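Local atomic coordinates of lipolytic enzyme, G-D-S-L family (Bacteroides thetaiotaomicron, PDB entry 7BR2), a protein that metabolises the drug diltiazem in the gut microbe and belongs to the SGNH/GDSL serine esterases, hydrolases that probably cleave ester bonds through a catalytic serine. Residues L270-A278 against Q287-M297. Sequence-based numbering, arbitrary orientation.
Sequences LPYPLDTIA and QAEVIKEVPFM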
loop_
_atom_site.group_PDB
_atom_site.type_symbol
_atom_site.label_atom_id
_atom_site.label_comp_id
_atom_site.label_asym_id
_atom_site.label_seq_id
_atom_site.Cartn_x
_atom_site.Cartn_y
_atom_site.Cartn_z
ATOM N N LEU A 270 15.132 -0.661 -8.794
ATOM C CA LEU A 270 14.956 -2.096 -8.655
ATOM C C LEU A 270 13.547 -2.490 -9.081
ATOM O O LEU A 270 12.658 -1.636 -9.164
ATOM C CB LEU A 270 15.205 -2.525 -7.198
ATOM C CG LEU A 270 16.610 -2.318 -6.622
ATOM C CD1 LEU A 270 16.653 -2.704 -5.135
ATOM C CD2 LEU A 270 17.650 -3.095 -7.420
ATOM N N PRO A 271 13.309 -3.764 -9.416
ATOM C CA PRO A 271 11.930 -4.203 -9.672
ATOM C C PRO A 271 11.092 -4.156 -8.403
ATOM O O PRO A 271 11.602 -4.191 -7.279
ATOM C CB PRO A 271 12.091 -5.642 -10.171
ATOM C CG PRO A 271 13.382 -6.105 -9.574
ATOM C CD PRO A 271 14.268 -4.880 -9.532
ATOM N N TYR A 272 9.782 -4.077 -8.597
ATOM C CA TYR A 272 8.870 -4.107 -7.464
ATOM C C TYR A 272 8.715 -5.539 -6.987
ATOM O O TYR A 272 8.346 -6.411 -7.784
ATOM C CB TYR A 272 7.512 -3.542 -7.821
ATOM C CG TYR A 272 6.658 -3.355 -6.595
ATOM C CD1 TYR A 272 6.768 -2.201 -5.820
ATOM C CD2 TYR A 272 5.773 -4.351 -6.180
ATOM C CE1 TYR A 272 5.999 -2.029 -4.683
ATOM C CE2 TYR A 272 5.001 -4.187 -5.043
ATOM C CZ TYR A 272 5.123 -3.027 -4.295
ATOM O OH TYR A 272 4.350 -2.858 -3.167
ATOM N N PRO A 273 9.028 -5.835 -5.729
ATOM C CA PRO A 273 8.918 -7.207 -5.232
ATOM C C PRO A 273 7.537 -7.499 -4.672
ATOM O O PRO A 273 6.915 -6.669 -4.003
ATOM C CB PRO A 273 10.004 -7.260 -4.151
ATOM C CG PRO A 273 10.058 -5.881 -3.641
ATOM C CD PRO A 273 9.691 -4.945 -4.768
ATOM N N LEU A 274 7.062 -8.713 -4.959
ATOM C CA LEU A 274 5.721 -9.147 -4.591
ATOM C C LEU A 274 5.819 -10.326 -3.638
ATOM O O LEU A 274 6.469 -11.334 -3.943
ATOM C CB LEU A 274 4.912 -9.527 -5.834
ATOM C CG LEU A 274 4.621 -8.339 -6.749
ATOM C CD1 LEU A 274 4.128 -8.771 -8.125
ATOM C CD2 LEU A 274 3.641 -7.365 -6.098
ATOM N N ASP A 275 5.203 -10.183 -2.475
ATOM C CA ASP A 275 5.139 -11.275 -1.517
ATOM C C ASP A 275 4.130 -12.310 -2.009
ATOM O O ASP A 275 2.984 -11.965 -2.337
ATOM C CB ASP A 275 4.733 -10.724 -0.154
ATOM C CG ASP A 275 5.141 -11.626 0.987
ATOM O OD1 ASP A 275 5.491 -12.798 0.734
ATOM O OD2 ASP A 275 5.089 -11.149 2.143
ATOM N N THR A 276 4.546 -13.575 -2.069
ATOM C CA THR A 276 3.666 -14.643 -2.533
ATOM C C THR A 276 2.987 -15.376 -1.395
ATOM O O THR A 276 2.183 -16.278 -1.652
ATOM C CB THR A 276 4.440 -15.661 -3.375
ATOM O OG1 THR A 276 5.439 -16.288 -2.565
ATOM C CG2 THR A 276 5.099 -14.989 -4.543
ATOM N N ILE A 277 3.263 -14.987 -0.147
ATOM C CA ILE A 277 2.692 -15.624 1.033
ATOM C C ILE A 277 1.431 -14.882 1.437
ATOM O O ILE A 277 1.408 -13.649 1.482
ATOM C CB ILE A 277 3.710 -15.642 2.194
ATOM C CG1 ILE A 277 4.985 -16.400 1.816
ATOM C CG2 ILE A 277 3.085 -16.238 3.444
ATOM C CD1 ILE A 277 4.751 -17.855 1.484
ATOM N N ALA A 278 0.376 -15.639 1.737
ATOM C CA ALA A 278 -0.867 -15.099 2.291
ATOM C C ALA A 278 -0.680 -14.819 3.786
ATOM O O ALA A 278 -1.013 -15.636 4.643
ATOM C CB ALA A 278 -2.027 -16.060 2.043
ATOM N N GLN A 287 -0.016 -10.595 -1.722
ATOM C CA GLN A 287 0.278 -9.395 -2.497
ATOM C C GLN A 287 0.437 -9.744 -3.989
ATOM O O GLN A 287 -0.020 -8.995 -4.869
ATOM C CB GLN A 287 1.536 -8.720 -1.902
ATOM C CG GLN A 287 1.967 -7.393 -2.513
ATOM C CD GLN A 287 3.355 -6.954 -2.039
ATOM O OE1 GLN A 287 4.068 -7.721 -1.400
ATOM N NE2 GLN A 287 3.750 -5.731 -2.389
ATOM N N ALA A 288 1.091 -10.881 -4.280
ATOM C CA ALA A 288 1.390 -11.271 -5.660
ATOM C C ALA A 288 0.139 -11.476 -6.490
ATOM O O ALA A 288 0.154 -11.252 -7.712
ATOM C CB ALA A 288 2.257 -12.544 -5.650
ATOM N N GLU A 289 -0.959 -11.849 -5.834
ATOM C CA GLU A 289 -2.213 -12.036 -6.528
ATOM C C GLU A 289 -2.632 -10.800 -7.286
ATOM O O GLU A 289 -3.363 -10.930 -8.281
ATOM C CB GLU A 289 -3.289 -12.378 -5.479
ATOM C CG GLU A 289 -4.661 -12.690 -5.999
ATOM C CD GLU A 289 -4.733 -14.078 -6.541
ATOM O OE1 GLU A 289 -3.994 -14.950 -6.037
ATOM O OE2 GLU A 289 -5.535 -14.271 -7.486
ATOM N N VAL A 290 -2.045 -9.643 -6.956
ATOM C CA VAL A 290 -2.401 -8.412 -7.659
ATOM C C VAL A 290 -2.225 -8.574 -9.155
ATOM O O VAL A 290 -2.961 -7.964 -9.945
ATOM C CB VAL A 290 -1.559 -7.204 -7.168
ATOM C CG1 VAL A 290 -0.115 -7.284 -7.680
ATOM C CG2 VAL A 290 -2.172 -5.886 -7.621
ATOM N N ILE A 291 -1.279 -9.422 -9.579
ATOM C CA ILE A 291 -1.007 -9.502 -11.012
ATOM C C ILE A 291 -2.197 -10.044 -11.790
ATOM O O ILE A 291 -2.338 -9.725 -12.963
ATOM C CB ILE A 291 0.267 -10.297 -11.315
ATOM C CG1 ILE A 291 0.108 -11.784 -11.027
ATOM C CG2 ILE A 291 1.451 -9.715 -10.551
ATOM C CD1 ILE A 291 1.414 -12.548 -11.259
ATOM N N LYS A 292 -3.073 -10.833 -11.168
ATOM C CA LYS A 292 -4.221 -11.413 -11.867
ATOM C C LYS A 292 -5.484 -10.560 -11.766
ATOM O O LYS A 292 -6.518 -10.938 -12.328
ATOM C CB LYS A 292 -4.509 -12.828 -11.344
ATOM C CG LYS A 292 -3.460 -13.829 -11.785
ATOM C CD LYS A 292 -2.850 -14.526 -10.604
ATOM C CE LYS A 292 -3.568 -15.823 -10.314
ATOM N NZ LYS A 292 -2.913 -16.564 -9.198
ATOM N N GLU A 293 -5.404 -9.384 -11.147
ATOM C CA GLU A 293 -6.574 -8.556 -10.881
ATOM C C GLU A 293 -6.501 -7.209 -11.552
ATOM O O GLU A 293 -7.538 -6.637 -11.875
ATOM C CB GLU A 293 -6.750 -8.341 -9.368
ATOM C CG GLU A 293 -6.853 -9.642 -8.597
ATOM C CD GLU A 293 -6.752 -9.456 -7.098
ATOM O OE1 GLU A 293 -6.238 -8.405 -6.645
ATOM O OE2 GLU A 293 -7.194 -10.369 -6.367
ATOM N N VAL A 294 -5.298 -6.680 -11.746
ATOM C CA VAL A 294 -5.080 -5.412 -12.435
ATOM C C VAL A 294 -3.835 -5.562 -13.291
ATOM O O VAL A 294 -3.024 -6.474 -13.071
ATOM C CB VAL A 294 -4.919 -4.229 -11.444
ATOM C CG1 VAL A 294 -6.208 -3.977 -10.669
ATOM C CG2 VAL A 294 -3.758 -4.476 -10.463
ATOM N N PRO A 295 -3.672 -4.709 -14.313
ATOM C CA PRO A 295 -2.457 -4.807 -15.137
ATOM C C PRO A 295 -1.239 -4.272 -14.395
ATOM O O PRO A 295 -0.619 -3.303 -14.848
ATOM C CB PRO A 295 -2.784 -3.957 -16.374
ATOM C CG PRO A 295 -4.101 -3.324 -16.121
ATOM C CD PRO A 295 -4.504 -3.560 -14.709
ATOM N N PHE A 296 -0.916 -4.850 -13.230
ATOM C CA PHE A 296 0.142 -4.267 -12.406
ATOM C C PHE A 296 1.511 -4.464 -13.043
ATOM O O PHE A 296 2.337 -3.543 -13.051
ATOM C CB PHE A 296 0.146 -4.831 -10.984
ATOM C CG PHE A 296 1.219 -4.216 -10.125
ATOM C CD1 PHE A 296 1.055 -2.938 -9.601
ATOM C CD2 PHE A 296 2.412 -4.873 -9.892
ATOM C CE1 PHE A 296 2.046 -2.341 -8.844
ATOM C CE2 PHE A 296 3.413 -4.280 -9.115
ATOM C CZ PHE A 296 3.226 -3.014 -8.601
ATOM N N MET A 297 1.787 -5.674 -13.533
ATOM C CA MET A 297 3.067 -5.949 -14.178
ATOM C C MET A 297 3.287 -5.043 -15.381
ATOM O O MET A 297 4.381 -4.495 -15.565
ATOM C CB MET A 297 3.118 -7.417 -14.587
ATOM C CG MET A 297 3.096 -8.345 -13.401
ATOM S SD MET A 297 4.384 -7.938 -12.206
ATOM C CE MET A 297 5.814 -8.616 -13.053
HETATM O O HOH W 1 1.345 -11.039 0.558
#
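Gln287 holds its CG trans to the main-chain nitrogen (chi1 -176°) and, extended beyond, reaches Asp275, while Phe296, turned the same way about its first torsion, brings its ring to Tyr272. The two segments come from the loop after strand 260-267, the second running into the start of helix 296-300, and pack beside helices 35-46 and 210-223 of the SGNH hydrolase domain. The aromatic pair is an offset edge-to-face stack: the edge of Phe296 meets a face of Tyr272, with ring planes 70° apart and CZ of Phe296 3.8 Å from CD2 of Tyr272. At the edge of the tyrosine ring, Gln287 NE2 lies 3.0 Å from Tyr272 OH; that hydroxyl is hydrogen-bonded to Phe38 O, and the amide stands almost perpendicular to the ring. Leu274 sets CD1 3.7 Å from Ile291 CG2, CD2 toward Val290 CG1, and CB on Ala288. Ala288 N donates to Asp275 O (2.9 Å). Water 1 bridges the segments, accepting from Gln287 N and donating to Ile277 O. The Asp275 carboxylate leads away from 287-297: OD1 accepts from Ile277 N in an Asx turn, and OD2 forms a salt bridge with Arg279. Asp275 N donates almost straight to Gln287 OE1, at 2.9 Å, from above the amide plane.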